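PDB 3AIZ: DNA polymerase sliding clamp 2 from Sulfolobus tokodaii, which forms part of a ring-shaped sliding clamp that encircles DNA and tethers DNA polymerase and other processing proteins to it during replication. Local coordinates for residues Val166-Glu171 / Tyr177-Lys182; Pro186-Asn191 / Ser215-Val220; Lys229-Val232 / Gly238-Ile241. All blocks are in the same frame, centred on the assembly; numbering follows the deposited sequence.

Contact 1 of 3, residues Val166-Glu171 / Tyr177-Lys182; sequences VTLSTE and YKSLLK
K178 lies against S169 across two antiparallel strands, in a non-hydrogen-bonded pair, and its aliphatic chain passes along the serine hydroxyl. The CB of K178 begins 3.9 Å from S169 OG. With CG anti to the backbone N (chi1 -178°), the next carbon is brought closer, K178 CG to S169 OG being 3.5 Å. CD then draws off to 4.0 Å from the same S169 OG, and a bend at chi3 (-59°) returns K178 CE to 3.6 Å from it. NZ, at the tip, ends beyond contact with the 166-171 strand.

On the same face T167 and L180 run side by side, with L180 CD2 against both OG1 and CG2 of T167. The two strands form a beta hairpin in the C-terminal domain of the clamp. It illustrates a general rule, that a strand has two edges to pair: Y177 to L180 of strand 175-183 also pair, antiparallel, with a strand of the neighbouring clamp C chain, which carries the sheet across the interface.

Paired backbone bonds hold V166 to L181, L168 to S179 and T170 to Y177. The two between V166 and L181 are the straightest, L181 N reaching V166 O at 2.8 Å. At the middle pair, S179 N meets L168 O at 3.1 Å with a bent N-H angle of 141°. The face carrying these pairs turns to helix 140-150: L168 and L181 both pack on I146, and their CD1 atoms are 4.2 Å apart. T170 OG1 sits 3.3 Å from Y177 CB, obliquely beside the ring, while a weak hydrogen bond joins Y177 OH and S179 OG.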
ATOM      1  N   VAL A 166     -34.085  32.119   4.105  1.00 35.54           N
ATOM      2  CA  VAL A 166     -34.551  30.767   4.393  1.00 34.68           C
ATOM      3  C   VAL A 166     -33.907  30.284   5.687  1.00 33.32           C
ATOM      4  O   VAL A 166     -32.693  30.374   5.856  1.00 35.23           O
ATOM      5  CB  VAL A 166     -34.216  29.786   3.251  1.00 33.86           C
ATOM      6  CG1 VAL A 166     -34.696  28.386   3.597  1.00 29.55           C
ATOM      7  CG2 VAL A 166     -34.841  30.253   1.948  1.00 33.77           C
ATOM      8  N   THR A 167     -34.727  29.772   6.600  1.00 32.42           N
ATOM      9  CA  THR A 167     -34.257  29.399   7.928  1.00 29.93           C
ATOM     10  C   THR A 167     -34.540  27.935   8.254  1.00 31.61           C
ATOM     11  O   THR A 167     -35.643  27.444   8.029  1.00 32.49           O
ATOM     12  CB  THR A 167     -34.912  30.280   9.010  1.00 31.61           C
ATOM     13  OG1 THR A 167     -34.594  31.657   8.767  1.00 33.29           O
ATOM     14  CG2 THR A 167     -34.426  29.885  10.393  1.00 35.80           C
ATOM     15  N   LEU A 168     -33.535  27.244   8.784  1.00 30.23           N
ATOM     16  CA  LEU A 168     -33.709  25.871   9.248  1.00 30.56           C
ATOM     17  C   LEU A 168     -33.421  25.792  10.744  1.00 33.26           C
ATOM     18  O   LEU A 168     -32.435  26.352  11.218  1.00 34.03           O
ATOM     19  CB  LEU A 168     -32.794  24.913   8.478  1.00 32.65           C
ATOM     20  CG  LEU A 168     -33.033  24.761   6.973  1.00 31.20           C
ATOM     21  CD1 LEU A 168     -32.444  25.936   6.206  1.00 31.03           C
ATOM     22  CD2 LEU A 168     -32.447  23.455   6.468  1.00 25.54           C
ATOM     23  N   SER A 169     -34.283  25.099  11.484  1.00 33.87           N
ATOM     24  CA  SER A 169     -34.166  25.044  12.939  1.00 30.04           C
ATOM     25  C   SER A 169     -34.451  23.660  13.513  1.00 32.55           C
ATOM     26  O   SER A 169     -35.362  22.967  13.065  1.00 36.70           O
ATOM     27  CB  SER A 169     -35.109  26.061  13.586  1.00 28.04           C
ATOM     28  OG  SER A 169     -34.765  27.384  13.218  1.00 35.89           O
ATOM     29  N   THR A 170     -33.670  23.272  14.516  1.00 32.65           N
ATOM     30  CA  THR A 170     -33.901  22.027  15.240  1.00 35.55           C
ATOM     31  C   THR A 170     -33.611  22.208  16.725  1.00 36.98           C
ATOM     32  O   THR A 170     -32.898  23.131  17.117  1.00 36.95           O
ATOM     33  CB  THR A 170     -33.032  20.877  14.699  1.00 35.31           C
ATOM     34  OG1 THR A 170     -31.646  21.216  14.832  1.00 36.47           O
ATOM     35  CG2 THR A 170     -33.346  20.615  13.241  1.00 40.00           C
ATOM     36  N   GLU A 171     -34.165  21.321  17.543  1.00 39.87           N
ATOM     37  CA  GLU A 171     -33.987  21.390  18.988  1.00 40.73           C
ATOM     38  C   GLU A 171     -34.026  19.997  19.603  1.00 42.59           C
ATOM     39  O   GLU A 171     -34.942  19.221  19.339  1.00 41.70           O
ATOM     40  CB  GLU A 171     -35.068  22.276  19.615  1.00 42.20           C
ATOM     41  CG  GLU A 171     -34.928  22.483  21.122  1.00 57.64           C
ATOM     42  CD  GLU A 171     -35.397  21.285  21.937  1.00 64.12           C
ATOM     43  OE1 GLU A 171     -36.363  20.615  21.510  1.00 60.99           O
ATOM     44  OE2 GLU A 171     -34.803  21.020  23.007  1.00 54.22           O
ATOM     45  N   TYR A 177     -30.135  24.326  17.058  1.00 33.08           N
ATOM     46  CA  TYR A 177     -29.461  24.629  15.802  1.00 31.01           C
ATOM     47  C   TYR A 177     -30.331  25.525  14.931  1.00 31.70           C
ATOM     48  O   TYR A 177     -31.543  25.331  14.846  1.00 30.94           O
ATOM     49  CB  TYR A 177     -29.114  23.346  15.046  1.00 32.70           C
ATOM     50  CG  TYR A 177     -28.611  23.587  13.639  1.00 32.65           C
ATOM     51  CD1 TYR A 177     -27.296  23.964  13.406  1.00 33.15           C
ATOM     52  CD2 TYR A 177     -29.450  23.437  12.545  1.00 32.81           C
ATOM     53  CE1 TYR A 177     -26.831  24.184  12.124  1.00 31.69           C
ATOM     54  CE2 TYR A 177     -28.995  23.654  11.259  1.00 33.44           C
ATOM     55  CZ  TYR A 177     -27.684  24.026  11.055  1.00 34.07           C
ATOM     56  OH  TYR A 177     -27.225  24.244   9.774  1.00 35.37           O
ATOM     57  N   LYS A 178     -29.707  26.504  14.286  1.00 31.70           N
ATOM     58  CA  LYS A 178     -30.425  27.414  13.404  1.00 31.39           C
ATOM     59  C   LYS A 178     -29.499  28.035  12.364  1.00 34.94           C
ATOM     60  O   LYS A 178     -28.677  28.893  12.685  1.00 36.47           O
ATOM     61  CB  LYS A 178     -31.117  28.512  14.213  1.00 30.40           C
ATOM     62  CG  LYS A 178     -31.933  29.479  13.368  1.00 37.20           C
ATOM     63  CD  LYS A 178     -32.563  30.567  14.224  1.00 44.86           C
ATOM     64  CE  LYS A 178     -33.471  29.975  15.293  1.00 51.72           C
ATOM     65  NZ  LYS A 178     -34.040  31.026  16.184  1.00 59.19           N
ATOM     66  N   SER A 179     -29.637  27.597  11.116  1.00 34.96           N
ATOM     67  CA  SER A 179     -28.855  28.154  10.018  1.00 34.35           C
ATOM     68  C   SER A 179     -29.703  29.091   9.166  1.00 35.91           C
ATOM     69  O   SER A 179     -30.924  28.948   9.098  1.00 36.76           O
ATOM     70  CB  SER A 179     -28.266  27.041   9.150  1.00 34.13           C
ATOM     71  OG  SER A 179     -29.283  26.200   8.634  1.00 35.42           O
ATOM     72  N   LEU A 180     -29.048  30.050   8.522  1.00 38.19           N
ATOM     73  CA  LEU A 180     -29.741  31.024   7.688  1.00 36.77           C
ATOM     74  C   LEU A 180     -29.155  31.051   6.283  1.00 38.92           C
ATOM     75  O   LEU A 180     -27.953  31.245   6.104  1.00 40.00           O
ATOM     76  CB  LEU A 180     -29.653  32.418   8.310  1.00 37.82           C
ATOM     77  CG  LEU A 180     -30.133  32.547   9.757  1.00 42.48           C
ATOM     78  CD1 LEU A 180     -29.886  33.953  10.283  1.00 48.20           C
ATOM     79  CD2 LEU A 180     -31.604  32.177   9.871  1.00 38.69           C
ATOM     80  N   LEU A 181     -30.013  30.854   5.290  1.00 38.30           N
ATOM     81  CA  LEU A 181     -29.586  30.899   3.899  1.00 34.99           C
ATOM     82  C   LEU A 181     -30.179  32.122   3.211  1.00 35.67           C
ATOM     83  O   LEU A 181     -31.390  32.336   3.239  1.00 39.12           O
ATOM     84  CB  LEU A 181     -30.001  29.620   3.172  1.00 36.60           C
ATOM     85  CG  LEU A 181     -29.608  28.313   3.864  1.00 35.48           C
ATOM     86  CD1 LEU A 181     -29.984  27.112   3.011  1.00 30.95           C
ATOM     87  CD2 LEU A 181     -28.122  28.298   4.181  1.00 37.57           C
ATOM     88  N   LYS A 182     -29.317  32.929   2.604  1.00 37.48           N
ATOM     89  CA  LYS A 182     -29.751  34.147   1.931  1.00 39.07           C
ATOM     90  C   LYS A 182     -29.122  34.223   0.546  1.00 41.15           C
ATOM     91  O   LYS A 182     -28.248  33.425   0.210  1.00 41.44           O
ATOM     92  CB  LYS A 182     -29.358  35.378   2.753  1.00 40.28           C
ATOM     93  CG  LYS A 182     -29.608  35.226   4.247  1.00 46.91           C
ATOM     94  CD  LYS A 182     -29.210  36.470   5.026  1.00 53.23           C
ATOM     95  CE  LYS A 182     -30.199  37.605   4.809  1.00 63.41           C
ATOM     96  NZ  LYS A 182     -29.965  38.738   5.751  1.00 64.21           N
TER

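Contact 2 of 3, residues Pro186-Asn191 / Ser215-Val220; sequences PLKSLN and SQNVTV
K188 and N217 have the closest CA atoms of the two segments, yet these are 8.2 Å apart, too far for the backbones to pair directly; strand 134-138 runs between strands 186-192 and 218-223. A single long side chain spans the gap, an example of how a lysine can link strands that are not neighbours. K188 starts out toward the other segment and is extended from CG onward, with chi2, chi3 and chi4 all close to 180°, and so delivers its ammonium group to a loop just ahead of strand 218-223.

Two oxygens receive it there. NZ of K188 donates to the backbone carbonyl O of Q216 at 2.8 Å and to the side-chain OD1 of N217 at 2.9 Å. Neither approach is in plane: the ammonium stands 42° out of the carbonyl plane of Q216 and 56° out of the amide plane of N217. The lysine and asparagine side chains cross at about a right angle. Both acceptors are neutral, so the attraction is probably that of a charge for two carbonyl dipoles, and it lies at the surface of the domain.

Each end of this bridge carries a recognised backbone motif. On the receiving side, N217 N donates to S215 OG at 3.1 Å, and S215 OG is also bonded to the carbonyl of P233. This closes an ST turn in the acceptor loop. On the donor side, K188 and S189 together face T137 of the intervening strand, the signature of a classic beta bulge.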
ATOM      1  N   PRO A 186     -25.795  31.117   0.989  1.00 42.07           N
ATOM      2  CA  PRO A 186     -25.006  30.659  -0.157  1.00 38.14           C
ATOM      3  C   PRO A 186     -25.871  30.533  -1.400  1.00 38.25           C
ATOM      4  O   PRO A 186     -25.378  30.134  -2.455  1.00 38.11           O
ATOM      5  CB  PRO A 186     -24.571  29.251   0.272  1.00 40.15           C
ATOM      6  CG  PRO A 186     -25.371  28.932   1.549  1.00 43.65           C
ATOM      7  CD  PRO A 186     -26.427  29.981   1.668  1.00 40.07           C
ATOM      8  N   LEU A 187     -27.152  30.860  -1.268  1.00 39.12           N
ATOM      9  CA  LEU A 187     -28.116  30.665  -2.346  1.00 36.07           C
ATOM     10  C   LEU A 187     -27.713  31.397  -3.621  1.00 37.62           C
ATOM     11  O   LEU A 187     -27.396  32.585  -3.594  1.00 38.42           O
ATOM     12  CB  LEU A 187     -29.508  31.119  -1.903  1.00 33.43           C
ATOM     13  CG  LEU A 187     -30.021  30.544  -0.581  1.00 33.26           C
ATOM     14  CD1 LEU A 187     -31.385  31.118  -0.241  1.00 34.78           C
ATOM     15  CD2 LEU A 187     -30.075  29.027  -0.634  1.00 32.68           C
ATOM     16  N   LYS A 188     -27.725  30.675  -4.735  1.00 36.48           N
ATOM     17  CA  LYS A 188     -27.484  31.276  -6.039  1.00 35.03           C
ATOM     18  C   LYS A 188     -28.738  32.002  -6.510  1.00 36.00           C
ATOM     19  O   LYS A 188     -28.664  32.961  -7.278  1.00 36.98           O
ATOM     20  CB  LYS A 188     -27.086  30.207  -7.056  1.00 37.03           C
ATOM     21  CG  LYS A 188     -25.848  29.416  -6.678  1.00 37.83           C
ATOM     22  CD  LYS A 188     -25.472  28.435  -7.776  1.00 40.36           C
ATOM     23  CE  LYS A 188     -24.197  27.684  -7.435  1.00 45.09           C
ATOM     24  NZ  LYS A 188     -23.787  26.771  -8.538  1.00 46.78           N
ATOM     25  N   SER A 189     -29.892  31.533  -6.041  1.00 34.44           N
ATOM     26  CA  SER A 189     -31.171  32.147  -6.376  1.00 38.03           C
ATOM     27  C   SER A 189     -32.211  31.851  -5.301  1.00 36.98           C
ATOM     28  O   SER A 189     -32.190  30.789  -4.680  1.00 35.49           O
ATOM     29  CB  SER A 189     -31.671  31.647  -7.733  1.00 39.18           C
ATOM     30  OG  SER A 189     -32.021  30.276  -7.672  1.00 38.69           O
ATOM     31  N   LEU A 190     -33.120  32.796  -5.086  1.00 38.86           N
ATOM     32  CA  LEU A 190     -34.170  32.637  -4.086  1.00 37.36           C
ATOM     33  C   LEU A 190     -35.490  33.228  -4.574  1.00 37.79           C
ATOM     34  O   LEU A 190     -35.561  34.401  -4.937  1.00 39.64           O
ATOM     35  CB  LEU A 190     -33.755  33.288  -2.766  1.00 35.03           C
ATOM     36  CG  LEU A 190     -34.781  33.250  -1.631  1.00 36.56           C
ATOM     37  CD1 LEU A 190     -35.137  31.817  -1.275  1.00 35.76           C
ATOM     38  CD2 LEU A 190     -34.259  33.991  -0.413  1.00 37.67           C
ATOM     39  N   ASN A 191     -36.533  32.405  -4.582  1.00 39.21           N
ATOM     40  CA  ASN A 191     -37.853  32.838  -5.021  1.00 41.69           C
ATOM     41  C   ASN A 191     -38.906  32.580  -3.950  1.00 42.98           C
ATOM     42  O   ASN A 191     -39.294  31.438  -3.710  1.00 43.04           O
ATOM     43  CB  ASN A 191     -38.242  32.130  -6.322  1.00 43.67           C
ATOM     44  CG  ASN A 191     -37.273  32.417  -7.457  1.00 51.86           C
ATOM     45  OD1 ASN A 191     -36.583  33.437  -7.460  1.00 52.68           O
ATOM     46  ND2 ASN A 191     -37.221  31.514  -8.432  1.00 56.22           N
ATOM     47  N   SER A 215     -24.295  17.501  -7.218  1.00 40.53           N
ATOM     48  CA  SER A 215     -24.726  18.586  -8.088  1.00 38.83           C
ATOM     49  C   SER A 215     -24.235  19.926  -7.559  1.00 43.42           C
ATOM     50  O   SER A 215     -24.045  20.096  -6.356  1.00 45.90           O
ATOM     51  CB  SER A 215     -26.251  18.603  -8.213  1.00 40.80           C
ATOM     52  OG  SER A 215     -26.689  19.699  -8.998  1.00 41.94           O
ATOM     53  N   GLN A 216     -24.025  20.874  -8.465  1.00 47.35           N
ATOM     54  CA  GLN A 216     -23.593  22.211  -8.079  1.00 46.61           C
ATOM     55  C   GLN A 216     -24.771  23.175  -8.087  1.00 44.30           C
ATOM     56  O   GLN A 216     -24.655  24.316  -7.643  1.00 47.07           O
ATOM     57  CB  GLN A 216     -22.491  22.715  -9.011  1.00 51.32           C
ATOM     58  CG  GLN A 216     -21.155  22.012  -8.831  1.00 60.24           C
ATOM     59  CD  GLN A 216     -20.076  22.568  -9.741  1.00 67.28           C
ATOM     60  OE1 GLN A 216     -20.336  22.903 -10.897  1.00 66.85           O
ATOM     61  NE2 GLN A 216     -18.856  22.666  -9.223  1.00 62.58           N
ATOM     62  N   ASN A 217     -25.906  22.707  -8.592  1.00 42.31           N
ATOM     63  CA  ASN A 217     -27.096  23.541  -8.681  1.00 39.13           C
ATOM     64  C   ASN A 217     -28.353  22.795  -8.258  1.00 39.04           C
ATOM     65  O   ASN A 217     -29.216  22.488  -9.083  1.00 41.32           O
ATOM     66  CB  ASN A 217     -27.253  24.097 -10.097  1.00 41.78           C
ATOM     67  CG  ASN A 217     -26.087  24.974 -10.506  1.00 47.03           C
ATOM     68  OD1 ASN A 217     -26.094  26.184 -10.276  1.00 46.41           O
ATOM     69  ND2 ASN A 217     -25.071  24.367 -11.110  1.00 45.49           N
ATOM     70  N   VAL A 218     -28.447  22.510  -6.964  1.00 35.96           N
ATOM     71  CA  VAL A 218     -29.603  21.825  -6.408  1.00 32.12           C
ATOM     72  C   VAL A 218     -30.751  22.804  -6.195  1.00 34.04           C
ATOM     73  O   VAL A 218     -30.567  23.865  -5.600  1.00 35.95           O
ATOM     74  CB  VAL A 218     -29.264  21.155  -5.066  1.00 30.47           C
ATOM     75  CG1 VAL A 218     -30.466  20.392  -4.536  1.00 29.74           C
ATOM     76  CG2 VAL A 218     -28.069  20.231  -5.223  1.00 33.03           C
ATOM     77  N   THR A 219     -31.931  22.449  -6.690  1.00 33.27           N
ATOM     78  CA  THR A 219     -33.117  23.274  -6.502  1.00 31.40           C
ATOM     79  C   THR A 219     -34.018  22.680  -5.426  1.00 32.44           C
ATOM     80  O   THR A 219     -34.453  21.534  -5.530  1.00 31.50           O
ATOM     81  CB  THR A 219     -33.918  23.432  -7.810  1.00 35.03           C
ATOM     82  OG1 THR A 219     -33.124  24.129  -8.777  1.00 39.81           O
ATOM     83  CG2 THR A 219     -35.198  24.214  -7.562  1.00 32.25           C
ATOM     84  N   VAL A 220     -34.290  23.466  -4.390  1.00 31.20           N
ATOM     85  CA  VAL A 220     -35.149  23.029  -3.299  1.00 29.83           C
ATOM     86  C   VAL A 220     -36.433  23.846  -3.279  1.00 33.20           C
ATOM     87  O   VAL A 220     -36.393  25.075  -3.257  1.00 36.45           O
ATOM     88  CB  VAL A 220     -34.448  23.166  -1.937  1.00 30.16           C
ATOM     89  CG1 VAL A 220     -35.386  22.753  -0.814  1.00 29.48           C
ATOM     90  CG2 VAL A 220     -33.174  22.337  -1.909  1.00 29.46           C
TER

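Contact 3 of 3, residues Lys229-Val232 / Gly238-Ile241; sequences KIEV and GQLI
E231 and Q239 present two flat groups to each other, a carboxylate and an amide whose planes are 38° apart, with the side chains crossing obliquely. Q239 NE2 stands above the carboxylate plane, nearest E231 OE1 at 3.2 Å. That same amide nitrogen sits beside the aliphatic stem of the glutamate, with Q239 NE2 3.8 Å from E231 CB. At the other oxygen, K229 NZ forms a salt bridge with E231 OE2 at 3.3 Å, its hydrogen bond weak. Both nitrogens are thus on the same side of the carboxylate plane, the amide by OE1 and the ammonium by OE2. These groups decorate a beta hairpin, strands 226-233 and 239-244, whose second arm pairs on its other flank with strand 46-53 of the N-terminal domain of the clamp.

Q239 reaches the glutamate because its chain is fully extended, with CG anti to the backbone N (chi1 -175°). Directly across the strands E231 pairs with I241, non-hydrogen-bonded, so the Q239 contact is diagonal; K229 runs alongside I241, its CE 4.1 Å from I241 CG2.

On the opposite face, V232 and L240 are the hydrogen-bonded pair. Their side chains lie side by side and point the same way, V232 CB being 3.5 Å from L240 CB, and the V232 side chain also packs on F242, T212 and I214. Of the two backbone bonds joining this pair, V232 N to L240 O lies in the carbonyl plane, whereas L240 N reaches V232 O at 2.9 Å from 46° above the plane of that carbonyl.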
ATOM      1  N   LYS A 229     -39.521  19.458  -2.475  1.00 29.30           N
ATOM      2  CA  LYS A 229     -38.985  18.886  -3.701  1.00 30.15           C
ATOM      3  C   LYS A 229     -37.526  19.275  -3.900  1.00 33.26           C
ATOM      4  O   LYS A 229     -37.191  20.459  -3.926  1.00 36.76           O
ATOM      5  CB  LYS A 229     -39.814  19.353  -4.899  1.00 35.16           C
ATOM      6  CG  LYS A 229     -39.308  18.869  -6.246  1.00 34.39           C
ATOM      7  CD  LYS A 229     -40.107  19.497  -7.376  1.00 37.95           C
ATOM      8  CE  LYS A 229     -39.661  18.986  -8.735  1.00 41.74           C
ATOM      9  NZ  LYS A 229     -40.448  19.612  -9.832  1.00 40.02           N
ATOM     10  N   ILE A 230     -36.658  18.276  -4.039  1.00 30.91           N
ATOM     11  CA  ILE A 230     -35.250  18.524  -4.331  1.00 32.44           C
ATOM     12  C   ILE A 230     -34.890  18.035  -5.733  1.00 33.64           C
ATOM     13  O   ILE A 230     -35.120  16.875  -6.074  1.00 32.49           O
ATOM     14  CB  ILE A 230     -34.311  17.851  -3.305  1.00 33.72           C
ATOM     15  CG1 ILE A 230     -34.458  18.495  -1.925  1.00 30.33           C
ATOM     16  CG2 ILE A 230     -32.867  17.950  -3.761  1.00 33.27           C
ATOM     17  CD1 ILE A 230     -35.673  18.037  -1.161  1.00 33.15           C
ATOM     18  N   GLU A 231     -34.331  18.928  -6.542  1.00 32.30           N
ATOM     19  CA  GLU A 231     -33.881  18.576  -7.881  1.00 32.70           C
ATOM     20  C   GLU A 231     -32.358  18.556  -7.934  1.00 34.87           C
ATOM     21  O   GLU A 231     -31.705  19.553  -7.626  1.00 33.75           O
ATOM     22  CB  GLU A 231     -34.426  19.564  -8.912  1.00 38.26           C
ATOM     23  CG  GLU A 231     -35.940  19.712  -8.904  1.00 43.85           C
ATOM     24  CD  GLU A 231     -36.442  20.632 -10.004  1.00 52.65           C
ATOM     25  OE1 GLU A 231     -35.730  20.792 -11.019  1.00 55.30           O
ATOM     26  OE2 GLU A 231     -37.550  21.191  -9.856  1.00 51.14           O
ATOM     27  N   VAL A 232     -31.799  17.417  -8.325  1.00 35.91           N
ATOM     28  CA  VAL A 232     -30.353  17.256  -8.401  1.00 36.72           C
ATOM     29  C   VAL A 232     -29.920  17.018  -9.843  1.00 38.47           C
ATOM     30  O   VAL A 232     -29.779  15.873 -10.274  1.00 38.67           O
ATOM     31  CB  VAL A 232     -29.876  16.079  -7.528  1.00 35.74           C
ATOM     32  CG1 VAL A 232     -28.359  16.019  -7.502  1.00 37.37           C
ATOM     33  CG2 VAL A 232     -30.431  16.206  -6.119  1.00 31.78           C
ATOM     34  N   GLY A 238     -29.060  14.091 -16.902  1.00 37.82           N
ATOM     35  CA  GLY A 238     -29.550  13.176 -15.887  1.00 39.28           C
ATOM     36  C   GLY A 238     -29.948  13.912 -14.624  1.00 40.09           C
ATOM     37  O   GLY A 238     -29.236  14.803 -14.162  1.00 38.95           O
ATOM     38  N   GLN A 239     -31.087  13.533 -14.056  1.00 37.09           N
ATOM     39  CA  GLN A 239     -31.671  14.305 -12.971  1.00 36.55           C
ATOM     40  C   GLN A 239     -32.177  13.435 -11.826  1.00 36.09           C
ATOM     41  O   GLN A 239     -32.849  12.427 -12.046  1.00 36.78           O
ATOM     42  CB  GLN A 239     -32.807  15.174 -13.517  1.00 39.86           C
ATOM     43  CG  GLN A 239     -33.433  16.115 -12.507  1.00 45.55           C
ATOM     44  CD  GLN A 239     -34.415  17.077 -13.148  1.00 51.17           C
ATOM     45  OE1 GLN A 239     -34.618  17.054 -14.363  1.00 44.61           O
ATOM     46  NE2 GLN A 239     -35.028  17.930 -12.334  1.00 52.11           N
ATOM     47  N   LEU A 240     -31.841  13.832 -10.603  1.00 37.09           N
ATOM     48  CA  LEU A 240     -32.388  13.201  -9.409  1.00 35.47           C
ATOM     49  C   LEU A 240     -33.464  14.099  -8.816  1.00 33.44           C
ATOM     50  O   LEU A 240     -33.287  15.311  -8.720  1.00 33.51           O
ATOM     51  CB  LEU A 240     -31.292  12.943  -8.374  1.00 34.97           C
ATOM     52  CG  LEU A 240     -30.732  11.521  -8.306  1.00 37.80           C
ATOM     53  CD1 LEU A 240     -29.601  11.439  -7.294  1.00 37.36           C
ATOM     54  CD2 LEU A 240     -31.832  10.531  -7.962  1.00 36.13           C
ATOM     55  N   ILE A 241     -34.583  13.502  -8.428  1.00 31.11           N
ATOM     56  CA  ILE A 241     -35.691  14.266  -7.873  1.00 31.16           C
ATOM     57  C   ILE A 241     -36.226  13.593  -6.620  1.00 32.83           C
ATOM     58  O   ILE A 241     -36.580  12.415  -6.641  1.00 32.84           O
ATOM     59  CB  ILE A 241     -36.835  14.425  -8.892  1.00 36.33           C
ATOM     60  CG1 ILE A 241     -36.316  15.073 -10.178  1.00 37.22           C
ATOM     61  CG2 ILE A 241     -37.971  15.242  -8.294  1.00 33.48           C
ATOM     62  CD1 ILE A 241     -37.369  15.236 -11.245  1.00 40.92           C
TER

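In the fold
Followed from the N terminus, the three contacts come in series, none nesting or crossing, all within the C-terminal domain. Contact 1 closes a short hairpin loop at the interface with the clamp C subunit. The chain then passes directly into strand 186-192, next to strand 175-183, where K182 O probably bonds to L187 N. Contact 2 closes a longer loop holding strand 196-201 and helix 202-211. Strand 218-223 next turns into strand 226-233, with a probable bond from E231 N to T219 O. Contact 3 closes the last hairpin, near the centre of the chain, where strand 239-244 meets strand 46-53 of the N-terminal domain; its centre is about 22 Å from that of contact 1.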